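Local atomic coordinates of GCN5 like acetylase + bromodomain (Cryptosporidium parvum, PDB entry 4LDF), a protein that probably acetylates histone H3 as a GCN5-type acetyltransferase and carries a bromodomain, the part described here, a module that typically recognises acetyl-lysine. Residues 23-28 and 100-105; 31-36 and 96-101; 44-49 and 86-91; 54-59 and 79-84. One frame throughout, in Å; residues are numbered along the deposited sequence. Where two conformers were deposited one is given.

Contact 1: residues 23-28 and 100-105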
# COMPACT_ATOMS: atom_id res chain seq x y z
N ASP A 23 -1.91 -0.60 8.78
CA ASP A 23 -1.29 -1.35 9.87
C ASP A 23 -1.67 -2.83 9.76
O ASP A 23 -0.78 -3.66 9.80
CB ASP A 23 -1.62 -0.77 11.26
CG ASP A 23 -0.66 -1.24 12.35
OD1 ASP A 23 -1.13 -1.66 13.42
OD2 ASP A 23 0.58 -1.24 12.11
N THR A 24 -2.96 -3.15 9.52
CA THR A 24 -3.39 -4.54 9.31
C THR A 24 -2.61 -5.15 8.14
O THR A 24 -2.07 -6.26 8.27
CB THR A 24 -4.91 -4.63 9.07
OG1 THR A 24 -5.57 -4.34 10.29
CG2 THR A 24 -5.36 -6.04 8.60
N LEU A 25 -2.57 -4.42 7.00
CA LEU A 25 -1.86 -4.84 5.80
C LEU A 25 -0.40 -5.12 6.09
O LEU A 25 0.08 -6.20 5.75
CB LEU A 25 -2.03 -3.85 4.64
CG LEU A 25 -1.29 -4.18 3.34
CD1 LEU A 25 -1.93 -5.38 2.59
CD2 LEU A 25 -1.22 -2.96 2.43
N SER A 26 0.31 -4.16 6.70
CA SER A 26 1.75 -4.28 7.02
C SER A 26 2.10 -5.45 7.94
O SER A 26 3.18 -6.02 7.79
CB SER A 26 2.29 -2.98 7.60
OG SER A 26 1.60 -2.62 8.78
N ARG A 27 1.20 -5.81 8.88
CA ARG A 27 1.40 -6.91 9.83
C ARG A 27 1.34 -8.29 9.17
O ARG A 27 1.83 -9.26 9.76
CB ARG A 27 0.48 -6.81 11.05
CG ARG A 27 0.74 -5.54 11.86
CD ARG A 27 -0.27 -5.37 12.97
NE ARG A 27 0.33 -4.73 14.14
CZ ARG A 27 1.12 -5.35 15.01
NH1 ARG A 27 1.62 -4.69 16.04
NH2 ARG A 27 1.41 -6.63 14.86
N HIS A 28 0.76 -8.38 7.97
CA HIS A 28 0.75 -9.65 7.22
C HIS A 28 2.22 -10.00 6.94
O HIS A 28 2.96 -9.14 6.48
CB HIS A 28 0.00 -9.51 5.88
CG HIS A 28 -0.31 -10.83 5.24
ND1 HIS A 28 0.68 -11.64 4.73
CD2 HIS A 28 -1.52 -11.41 5.01
CE1 HIS A 28 0.06 -12.70 4.23
NE2 HIS A 28 -1.27 -12.59 4.36
N ASN A 100 -0.82 -10.06 -5.19
CA ASN A 100 -2.14 -10.65 -5.48
C ASN A 100 -2.81 -11.13 -4.17
O ASN A 100 -3.97 -10.81 -3.91
CB ASN A 100 -2.00 -11.82 -6.49
CG ASN A 100 -1.74 -11.39 -7.92
OD1 ASN A 100 -1.87 -10.23 -8.27
ND2 ASN A 100 -1.43 -12.31 -8.80
N GLN A 101 -2.03 -11.84 -3.33
CA GLN A 101 -2.45 -12.34 -2.03
C GLN A 101 -2.85 -11.20 -1.11
O GLN A 101 -3.95 -11.24 -0.56
CB GLN A 101 -1.34 -13.19 -1.39
CG GLN A 101 -1.72 -13.71 -0.00
CD GLN A 101 -0.58 -14.34 0.74
OE1 GLN A 101 0.55 -13.86 0.71
NE2 GLN A 101 -0.88 -15.40 1.47
N LEU A 102 -2.01 -10.15 -1.00
CA LEU A 102 -2.27 -9.04 -0.09
C LEU A 102 -3.40 -8.15 -0.52
O LEU A 102 -4.10 -7.63 0.33
CB LEU A 102 -1.01 -8.23 0.24
CG LEU A 102 0.22 -8.97 0.75
CD1 LEU A 102 1.45 -8.19 0.48
CD2 LEU A 102 0.13 -9.26 2.20
N GLU A 103 -3.57 -7.92 -1.84
CA GLU A 103 -4.65 -7.09 -2.35
C GLU A 103 -5.99 -7.74 -2.05
O GLU A 103 -6.89 -7.07 -1.54
CB GLU A 103 -4.47 -6.83 -3.86
CG GLU A 103 -5.37 -5.72 -4.38
CD GLU A 103 -5.25 -5.46 -5.87
OE1 GLU A 103 -6.30 -5.28 -6.53
OE2 GLU A 103 -4.12 -5.53 -6.39
N ALA A 104 -6.10 -9.07 -2.29
CA ALA A 104 -7.30 -9.86 -2.00
C ALA A 104 -7.56 -9.88 -0.50
O ALA A 104 -8.72 -9.79 -0.09
CB ALA A 104 -7.12 -11.28 -2.52
N PHE A 105 -6.50 -9.97 0.32
CA PHE A 105 -6.60 -9.99 1.78
C PHE A 105 -7.16 -8.66 2.34
O PHE A 105 -8.02 -8.70 3.22
CB PHE A 105 -5.23 -10.33 2.41
CG PHE A 105 -5.04 -9.96 3.87
CD1 PHE A 105 -5.50 -10.80 4.88
CD2 PHE A 105 -4.38 -8.78 4.23
CE1 PHE A 105 -5.33 -10.46 6.23
CE2 PHE A 105 -4.18 -8.46 5.58
CZ PHE A 105 -4.68 -9.28 6.57

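Contact 2: residues 31-36 and 96-101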
# COMPACT_ATOMS: atom_id res chain seq x y z
N ALA A 31 3.82 -8.87 3.63
CA ALA A 31 3.75 -7.44 3.38
C ALA A 31 5.13 -6.79 3.45
O ALA A 31 5.28 -5.62 3.06
CB ALA A 31 2.82 -6.78 4.37
N TRP A 32 6.13 -7.53 3.94
CA TRP A 32 7.49 -7.03 4.08
C TRP A 32 8.08 -6.27 2.86
O TRP A 32 8.67 -5.22 3.10
CB TRP A 32 8.44 -8.08 4.69
CG TRP A 32 8.84 -9.18 3.76
CD1 TRP A 32 8.27 -10.42 3.66
CD2 TRP A 32 9.87 -9.12 2.76
NE1 TRP A 32 8.90 -11.15 2.67
CE2 TRP A 32 9.86 -10.36 2.07
CE3 TRP A 32 10.84 -8.16 2.42
CZ2 TRP A 32 10.75 -10.64 1.03
CZ3 TRP A 32 11.70 -8.43 1.36
CH2 TRP A 32 11.66 -9.66 0.69
N PRO A 33 7.90 -6.68 1.56
CA PRO A 33 8.48 -5.89 0.46
C PRO A 33 7.78 -4.56 0.20
O PRO A 33 8.22 -3.80 -0.68
CB PRO A 33 8.29 -6.80 -0.78
CG PRO A 33 7.90 -8.11 -0.28
CD PRO A 33 7.23 -7.88 1.02
N PHE A 34 6.67 -4.28 0.92
CA PHE A 34 5.87 -3.07 0.72
C PHE A 34 5.92 -2.11 1.91
O PHE A 34 5.35 -1.03 1.82
CB PHE A 34 4.40 -3.47 0.42
CG PHE A 34 4.21 -4.54 -0.65
CD1 PHE A 34 4.19 -5.88 -0.31
CD2 PHE A 34 4.03 -4.18 -1.99
CE1 PHE A 34 4.08 -6.87 -1.30
CE2 PHE A 34 3.86 -5.17 -2.97
CZ PHE A 34 3.88 -6.50 -2.62
N ARG A 35 6.56 -2.50 3.03
CA ARG A 35 6.60 -1.66 4.24
C ARG A 35 7.33 -0.36 4.08
O ARG A 35 6.92 0.63 4.69
CB ARG A 35 7.13 -2.44 5.46
CG ARG A 35 6.17 -3.50 5.94
CD ARG A 35 6.70 -4.27 7.12
NE ARG A 35 5.88 -5.46 7.34
CZ ARG A 35 6.35 -6.64 7.70
NH1 ARG A 35 5.53 -7.67 7.84
NH2 ARG A 35 7.65 -6.81 7.92
N LYS A 36 8.40 -0.33 3.26
CA LYS A 36 9.20 0.88 3.08
C LYS A 36 9.51 1.11 1.60
O LYS A 36 9.33 0.18 0.83
CB LYS A 36 10.50 0.72 3.88
N THR A 96 4.88 -10.78 -7.17
CA THR A 96 3.58 -10.71 -7.83
C THR A 96 2.60 -11.57 -7.03
O THR A 96 1.43 -11.20 -6.88
CB THR A 96 3.66 -11.14 -9.31
OG1 THR A 96 4.39 -10.14 -10.02
CG2 THR A 96 2.27 -11.36 -9.96
N LYS A 97 3.08 -12.72 -6.53
CA LYS A 97 2.29 -13.65 -5.73
C LYS A 97 1.86 -12.97 -4.43
O LYS A 97 0.69 -13.10 -4.04
CB LYS A 97 3.11 -14.93 -5.45
CG LYS A 97 2.26 -16.16 -5.17
N TYR A 98 2.78 -12.23 -3.77
CA TYR A 98 2.46 -11.52 -2.54
C TYR A 98 1.46 -10.40 -2.85
O TYR A 98 0.44 -10.30 -2.17
CB TYR A 98 3.71 -10.91 -1.88
CG TYR A 98 4.80 -11.87 -1.43
CD1 TYR A 98 4.50 -13.19 -1.10
CD2 TYR A 98 6.11 -11.43 -1.25
CE1 TYR A 98 5.50 -14.07 -0.67
CE2 TYR A 98 7.11 -12.30 -0.79
CZ TYR A 98 6.80 -13.61 -0.49
OH TYR A 98 7.78 -14.47 -0.07
N ALA A 99 1.73 -9.59 -3.90
CA ALA A 99 0.87 -8.48 -4.33
C ALA A 99 -0.58 -8.90 -4.53
O ALA A 99 -1.47 -8.17 -4.10
CB ALA A 99 1.41 -7.85 -5.61
N ASN A 100 -0.82 -10.06 -5.19
CA ASN A 100 -2.14 -10.65 -5.48
C ASN A 100 -2.81 -11.13 -4.17
O ASN A 100 -3.97 -10.81 -3.91
CB ASN A 100 -2.00 -11.82 -6.49
CG ASN A 100 -1.74 -11.39 -7.92
OD1 ASN A 100 -1.87 -10.23 -8.27
ND2 ASN A 100 -1.43 -12.31 -8.80
N GLN A 101 -2.03 -11.84 -3.33
CA GLN A 101 -2.45 -12.34 -2.03
C GLN A 101 -2.85 -11.20 -1.11
O GLN A 101 -3.95 -11.24 -0.56
CB GLN A 101 -1.34 -13.19 -1.39
CG GLN A 101 -1.72 -13.71 -0.00
CD GLN A 101 -0.58 -14.34 0.74
OE1 GLN A 101 0.55 -13.86 0.71
NE2 GLN A 101 -0.88 -15.40 1.47

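Contact 3: residues 44-49 and 86-91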
# COMPACT_ATOMS: atom_id res chain seq x y z
N SER A 44 18.46 -1.56 -8.18
CA SER A 44 19.06 -0.32 -8.69
C SER A 44 18.30 0.33 -9.87
O SER A 44 18.42 1.53 -10.07
CB SER A 44 20.54 -0.51 -9.02
OG SER A 44 20.71 -1.41 -10.11
N ASP A 45 17.51 -0.47 -10.63
CA ASP A 45 16.75 0.08 -11.77
C ASP A 45 15.32 0.53 -11.41
O ASP A 45 14.64 1.11 -12.26
CB ASP A 45 16.72 -0.92 -12.94
CG ASP A 45 16.09 -2.27 -12.63
OD1 ASP A 45 15.73 -2.50 -11.45
OD2 ASP A 45 16.05 -3.13 -13.53
N TYR A 46 14.86 0.26 -10.17
CA TYR A 46 13.48 0.52 -9.72
C TYR A 46 12.83 1.84 -10.13
O TYR A 46 11.73 1.84 -10.71
CB TYR A 46 13.31 0.24 -8.21
CG TYR A 46 11.85 0.14 -7.81
CD1 TYR A 46 11.12 -1.03 -8.02
CD2 TYR A 46 11.19 1.23 -7.25
CE1 TYR A 46 9.77 -1.12 -7.68
CE2 TYR A 46 9.83 1.17 -6.93
CZ TYR A 46 9.13 -0.01 -7.13
OH TYR A 46 7.80 -0.06 -6.82
N TYR A 47 13.46 2.95 -9.79
CA TYR A 47 12.92 4.29 -10.05
C TYR A 47 13.05 4.77 -11.51
O TYR A 47 12.55 5.84 -11.84
CB TYR A 47 13.48 5.28 -9.01
CG TYR A 47 13.14 4.86 -7.60
CD1 TYR A 47 11.90 5.13 -7.04
CD2 TYR A 47 14.06 4.14 -6.84
CE1 TYR A 47 11.58 4.71 -5.75
CE2 TYR A 47 13.75 3.72 -5.54
CZ TYR A 47 12.51 4.02 -5.00
OH TYR A 47 12.20 3.61 -3.73
N GLU A 48 13.68 3.95 -12.38
CA GLU A 48 13.80 4.21 -13.82
C GLU A 48 12.53 3.66 -14.48
O GLU A 48 12.14 4.10 -15.55
CB GLU A 48 15.02 3.46 -14.43
CG GLU A 48 16.39 3.92 -13.97
CD GLU A 48 16.72 5.38 -14.24
OE1 GLU A 48 17.26 6.02 -13.31
OE2 GLU A 48 16.41 5.89 -15.34
N ILE A 49 11.92 2.66 -13.84
CA ILE A 49 10.74 1.95 -14.29
C ILE A 49 9.47 2.49 -13.63
O ILE A 49 8.47 2.72 -14.30
CB ILE A 49 10.90 0.40 -14.02
CG1 ILE A 49 12.25 -0.20 -14.55
CG2 ILE A 49 9.70 -0.39 -14.51
CD1 ILE A 49 12.66 0.14 -16.02
N ARG A 86 3.72 -5.47 -9.56
CA ARG A 86 3.42 -6.36 -10.68
C ARG A 86 3.98 -5.85 -11.99
O ARG A 86 4.42 -6.66 -12.80
CB ARG A 86 1.92 -6.68 -10.76
CG ARG A 86 1.43 -7.61 -9.60
CD ARG A 86 -0.02 -8.04 -9.77
NE ARG A 86 -0.93 -6.90 -9.67
CZ ARG A 86 -1.74 -6.64 -8.65
NH1 ARG A 86 -1.84 -7.50 -7.64
NH2 ARG A 86 -2.47 -5.54 -8.65
N PHE A 87 4.03 -4.51 -12.20
CA PHE A 87 4.61 -3.94 -13.42
C PHE A 87 6.14 -4.15 -13.39
O PHE A 87 6.69 -4.69 -14.35
CB PHE A 87 4.26 -2.45 -13.56
CG PHE A 87 4.78 -1.79 -14.81
CD1 PHE A 87 3.95 -1.61 -15.91
CD2 PHE A 87 6.08 -1.29 -14.87
CE1 PHE A 87 4.43 -0.96 -17.06
CE2 PHE A 87 6.56 -0.66 -16.03
CZ PHE A 87 5.72 -0.49 -17.11
N TYR A 88 6.81 -3.73 -12.30
CA TYR A 88 8.27 -3.88 -12.15
C TYR A 88 8.72 -5.35 -12.32
O TYR A 88 9.75 -5.62 -12.96
CB TYR A 88 8.79 -3.31 -10.81
CG TYR A 88 10.28 -3.53 -10.64
CD1 TYR A 88 11.20 -2.73 -11.31
CD2 TYR A 88 10.76 -4.57 -9.86
CE1 TYR A 88 12.57 -2.96 -11.19
CE2 TYR A 88 12.13 -4.83 -9.76
CZ TYR A 88 13.03 -4.00 -10.41
OH TYR A 88 14.38 -4.24 -10.29
N ASN A 89 7.95 -6.28 -11.72
CA ASN A 89 8.19 -7.73 -11.73
C ASN A 89 7.60 -8.46 -12.93
O ASN A 89 7.73 -9.69 -13.03
CB ASN A 89 7.75 -8.36 -10.40
CG ASN A 89 8.61 -7.93 -9.24
OD1 ASN A 89 9.75 -8.35 -9.12
ND2 ASN A 89 8.09 -7.08 -8.36
N ALA A 90 7.00 -7.69 -13.90
CA ALA A 90 6.41 -8.20 -15.14
C ALA A 90 5.40 -9.33 -14.89
O ALA A 90 5.40 -10.33 -15.61
CB ALA A 90 7.52 -8.66 -16.10
N LYS A 91 4.56 -9.19 -13.83
CA LYS A 91 3.54 -10.18 -13.41
C LYS A 91 4.14 -11.54 -12.98
O LYS A 91 3.42 -12.54 -12.93
CB LYS A 91 2.45 -10.37 -14.50
CG LYS A 91 1.75 -9.10 -14.96
CD LYS A 91 0.69 -9.43 -15.98
CE LYS A 91 -0.13 -8.23 -16.37
NZ LYS A 91 -1.18 -8.59 -17.34

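Contact 4: residues 54-59 and 79-84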
# COMPACT_ATOMS: atom_id res chain seq x y z
N THR A 54 5.09 4.25 -4.34
CA THR A 54 4.43 4.38 -3.05
C THR A 54 4.75 3.14 -2.24
O THR A 54 5.27 2.16 -2.78
CB THR A 54 2.93 4.74 -3.18
OG1 THR A 54 2.47 5.15 -1.88
CG2 THR A 54 2.08 3.60 -3.71
N ASP A 55 4.43 3.18 -0.94
CA ASP A 55 4.70 2.11 0.01
C ASP A 55 3.86 2.36 1.27
O ASP A 55 3.23 3.42 1.39
CB ASP A 55 6.20 2.08 0.38
CG ASP A 55 6.69 3.40 0.95
OD1 ASP A 55 6.72 3.54 2.18
OD2 ASP A 55 7.01 4.31 0.15
N ILE A 56 3.85 1.38 2.19
CA ILE A 56 3.05 1.47 3.42
C ILE A 56 3.43 2.63 4.34
O ILE A 56 2.53 3.28 4.88
CB ILE A 56 2.93 0.10 4.14
CG1 ILE A 56 2.20 -0.91 3.21
CG2 ILE A 56 2.19 0.23 5.52
CD1 ILE A 56 2.37 -2.42 3.56
N GLN A 57 4.75 2.91 4.50
CA GLN A 57 5.26 3.96 5.36
C GLN A 57 4.82 5.34 4.82
O GLN A 57 4.40 6.19 5.61
CB GLN A 57 6.80 3.83 5.48
CG GLN A 57 7.51 4.86 6.35
CD GLN A 57 9.02 4.71 6.21
OE1 GLN A 57 9.66 5.38 5.38
NE2 GLN A 57 9.60 3.79 6.96
N THR A 58 4.88 5.52 3.48
CA THR A 58 4.46 6.74 2.79
C THR A 58 2.95 6.97 3.04
O THR A 58 2.57 8.06 3.45
CB THR A 58 4.83 6.68 1.29
OG1 THR A 58 6.25 6.64 1.17
CG2 THR A 58 4.27 7.85 0.48
N MET A 59 2.11 5.94 2.80
CA MET A 59 0.66 6.03 3.00
C MET A 59 0.28 6.23 4.48
O MET A 59 -0.63 7.00 4.75
CB MET A 59 -0.06 4.84 2.35
CG MET A 59 0.01 4.87 0.83
SD MET A 59 -0.86 3.56 -0.04
CE MET A 59 0.14 2.14 0.35
N LYS A 79 -4.02 0.73 -4.64
CA LYS A 79 -4.06 -0.13 -5.84
C LYS A 79 -2.76 0.02 -6.63
O LYS A 79 -2.19 -0.99 -7.05
CB LYS A 79 -5.26 0.18 -6.76
CG LYS A 79 -5.47 -0.93 -7.78
CD LYS A 79 -6.35 -0.53 -8.92
CE LYS A 79 -6.64 -1.72 -9.81
NZ LYS A 79 -5.52 -2.00 -10.77
N ARG A 80 -2.29 1.28 -6.81
CA ARG A 80 -1.04 1.64 -7.47
C ARG A 80 0.15 0.93 -6.79
O ARG A 80 1.04 0.45 -7.49
CB ARG A 80 -0.85 3.18 -7.48
CG ARG A 80 0.54 3.65 -7.98
CD ARG A 80 0.59 5.05 -8.59
NE ARG A 80 -0.19 6.04 -7.83
CZ ARG A 80 0.25 6.70 -6.77
NH1 ARG A 80 -0.52 7.59 -6.17
NH2 ARG A 80 1.47 6.48 -6.29
N MET A 81 0.15 0.81 -5.44
CA MET A 81 1.23 0.08 -4.77
C MET A 81 1.35 -1.37 -5.33
O MET A 81 2.45 -1.82 -5.65
CB MET A 81 1.04 0.04 -3.25
CG MET A 81 2.27 -0.46 -2.52
SD MET A 81 2.02 -0.70 -0.75
CE MET A 81 0.92 -2.18 -0.77
N PHE A 82 0.22 -2.06 -5.45
CA PHE A 82 0.19 -3.45 -5.97
C PHE A 82 0.48 -3.53 -7.48
O PHE A 82 1.22 -4.42 -7.93
CB PHE A 82 -1.11 -4.14 -5.59
CG PHE A 82 -1.28 -4.33 -4.09
CD1 PHE A 82 -0.39 -5.15 -3.38
CD2 PHE A 82 -2.34 -3.76 -3.41
CE1 PHE A 82 -0.54 -5.33 -2.00
CE2 PHE A 82 -2.52 -3.99 -2.05
CZ PHE A 82 -1.63 -4.77 -1.35
N ASP A 83 -0.03 -2.54 -8.24
CA ASP A 83 0.17 -2.42 -9.67
C ASP A 83 1.64 -2.18 -10.02
O ASP A 83 2.15 -2.85 -10.92
CB ASP A 83 -0.74 -1.33 -10.27
CG ASP A 83 -2.20 -1.75 -10.45
OD1 ASP A 83 -2.47 -2.97 -10.45
OD2 ASP A 83 -3.05 -0.86 -10.64
N ASN A 84 2.32 -1.29 -9.28
CA ASN A 84 3.76 -0.97 -9.42
C ASN A 84 4.60 -2.22 -9.24
O ASN A 84 5.47 -2.47 -10.06
CB ASN A 84 4.22 0.08 -8.38
CG ASN A 84 3.79 1.50 -8.68
OD1 ASN A 84 3.31 1.81 -9.76
ND2 ASN A 84 4.00 2.39 -7.72
O HOH W 1 5.86 1.45 -5.74

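Contact 1: residues 23-28 and 100-105
His28 and Phe105 meet at steep inclination: the edge of the imidazole points at the face of the phenyl ring in a T-shaped (edge-to-face) pair, with planes at 73° and centroids of the two rings 4.9 Å apart. His28 CD2 sits almost exactly above the middle of the Phe105 ring, so that all six ring carbons lie at nearly the same distance from it. The imidazole uses one of its own faces as well, for Leu102, whose CD2 is 3.4 Å from His28 CG and makes a CH-pi contact slightly displaced toward the rim. With CG anti to the backbone N (chi1 -166°), the histidine leans toward helix 93-110. Asn30 N, hydrogen-bonded to His28 ND1, helps fix the rotation of the ring, and Asn30 ND2 holds Gln101 OE1, which lies 3.7 Å from His28 CE1.

The contact belongs to the left-handed four-helix bundle of the bromodomain, in which the first long helix, 14-27, runs roughly antiparallel to the last, 93-110, the short segments lying at 146° with axes 10.6 Å apart. At that spacing side chains must bridge the gap. Leu25 does so deeper in the bundle, its CD1 meeting Leu102 CB at 3.8 Å and the two side chains crossing at about a right angle, while Leu78 and Met81 of helix 71-88 also touch Leu25. Toward the outside, Thr24 turns its methyl CG2 to Phe105 CZ, 3.9 Å away, and directs OG1 back to Gln20 O of its own helix.

Contact 2: residues 31-36 and 96-101
Tyr98 lies beside three consecutive side chains, Trp32, Pro33 and Phe34, and meets each with a different part of itself. Its CB approaches the edge of the Phe34 ring, 4.1 Å from CE1, its CD2 is 3.9 Å from Pro33 CG, and its CE2 lies 4.1 Å from Trp32 NE1. The five-membered ring of Trp32 and the Tyr98 ring are inclined obliquely, at 67°. Trp32 takes the rarer first torsion, with CG lodged between the backbone N and the carbonyl carbon (chi1 74°); this folds the indole back over its successor, so that Pro33 CD rests 3.4 Å above the plane of the Trp32 ring. Phe34 instead has CG beside its backbone N (chi1 -49°), which sends the ring inward until CZ reaches Ala99 CB at 4.1 Å. Met81 and Cys85 of helix 71-88 and Leu102 also touch this phenylalanine. Trp-Pro-Phe is the WPF shelf of bromodomains, which in relatives lines one side of the acetyl-lysine pocket, and Pro33 has a bound glycerol nearby. Because the contact is made mostly by carbon atoms, with no hydrogen bond between the two segments, the shelf's seat on helix 93-110 depends largely on the fit of shapes.

Contact 3: residues 44-49 and 86-91
The ring of Tyr88 is met on one face by Tyr46, whose CD1 hovers 3.6 Å above its plane toward the rim, and at its edge by Asp45 and Ile49. The two tyrosine rings are inclined at 57°, their centroids 5.0 Å apart, in an oblique pairing. Tyr46 is itself packed against its neighbour, since its CD2 lies over the centre of the Tyr47 ring. Around the Phe87 ring, Ile49 CG2 arrives at the edge, in plane, 3.5 Å from CE2.

Segment 44-49 belongs to the long ZA loop of the bromodomain, and 86-91 is the end of helix 71-88 together with the start of the BC loop; these two loops flank the acetyl-lysine pocket in relatives. Helix 71-88 stops in a Schellman motif, with Ala90 at positive phi and Lys91 N bonded back to Arg86 O. Next to Tyr88, Asn89 probably corresponds to the asparagine that binds acetyl-lysine in other bromodomains, and here its ND2 is hydrogen-bonded to a glycerol.

Tyr88 OH donates to Asp45 OD1 at the edge of the ring; the 2.5 Å separation is unusually short and its exact value is doubtful. A chi1 of 60° brings the Asp45 carboxylate to the phenol, and its plane stands at 89° to the ring.

Contact 4: residues 54-59 and 79-84
Thr54 runs extended past helix 71-88, its CA 5.6 Å from that of Met81, before the chain turns at Asp55 into helix 56-64. The threonine methyl makes its closest contact with Met81: with OG1 anti to the backbone N (chi1 -167°), CG2 is turned onto Met81 CB at 3.7 Å, while OG1 is hydrogen-bonded to Glu77 OE1. A water bridges Thr54 to helix 71-88, accepting from Thr54 N at 3.2 Å and from Asn84 ND2 at 2.9 Å. Asn84 ND2 is bonded to Glu52 O too, as is Arg80 NH2, and these bonds hold the residues leading into the segment against helix 71-88.

In the bromodomain fold this is where the ZA loop delivers the chain into the second bundle helix. Asp55 is its N-cap: OD1 accepts from Thr58 N at 3.0 Å, from well above the carboxylate plane, and OD2 accepts from Thr58 OG1 at 2.7 Å, so both oxygens of this buried group accept from Thr58. A carboxylate at this end of a helix is probably stabilised by the helix dipole.

Behind the cap the contact becomes a sulfur-rich patch. Met81 SD lies 3.6 Å from Met59 CE and close to Ile56 CG1 and Asp55 CA. Bending at the last torsion (chi3 71°) swings Met81 CE over one face of the neighbouring Phe82 ring, 3.6 Å above it, toward the rim.

How the contacts relate
The four contacts adjoin one another; contact 4 lies nearest the centre of the domain and contact 3 farthest out. Contacts 1 and 2, with centres about 7 Å apart, share helix 93-110 and are joined by Ser26 O and Arg35 NE, 2.8 Å apart in a probable hydrogen bond. Contact 2 joins contact 4 through Phe34 O and Ile56 N at 2.9 Å, so the WPF shelf is tied to the start of helix 56-64. Contact 3 is about 20 Å from contact 1 between centres, yet Arg86 NH2 reaches Glu103 OE2 at 2.8 Å in a salt bridge. Contacts 2 and 3 each have a side chain about 4 Å from bound glycerol, probably from the crystallisation liquor, consistent with both lining the acetyl-lysine pocket known from relatives.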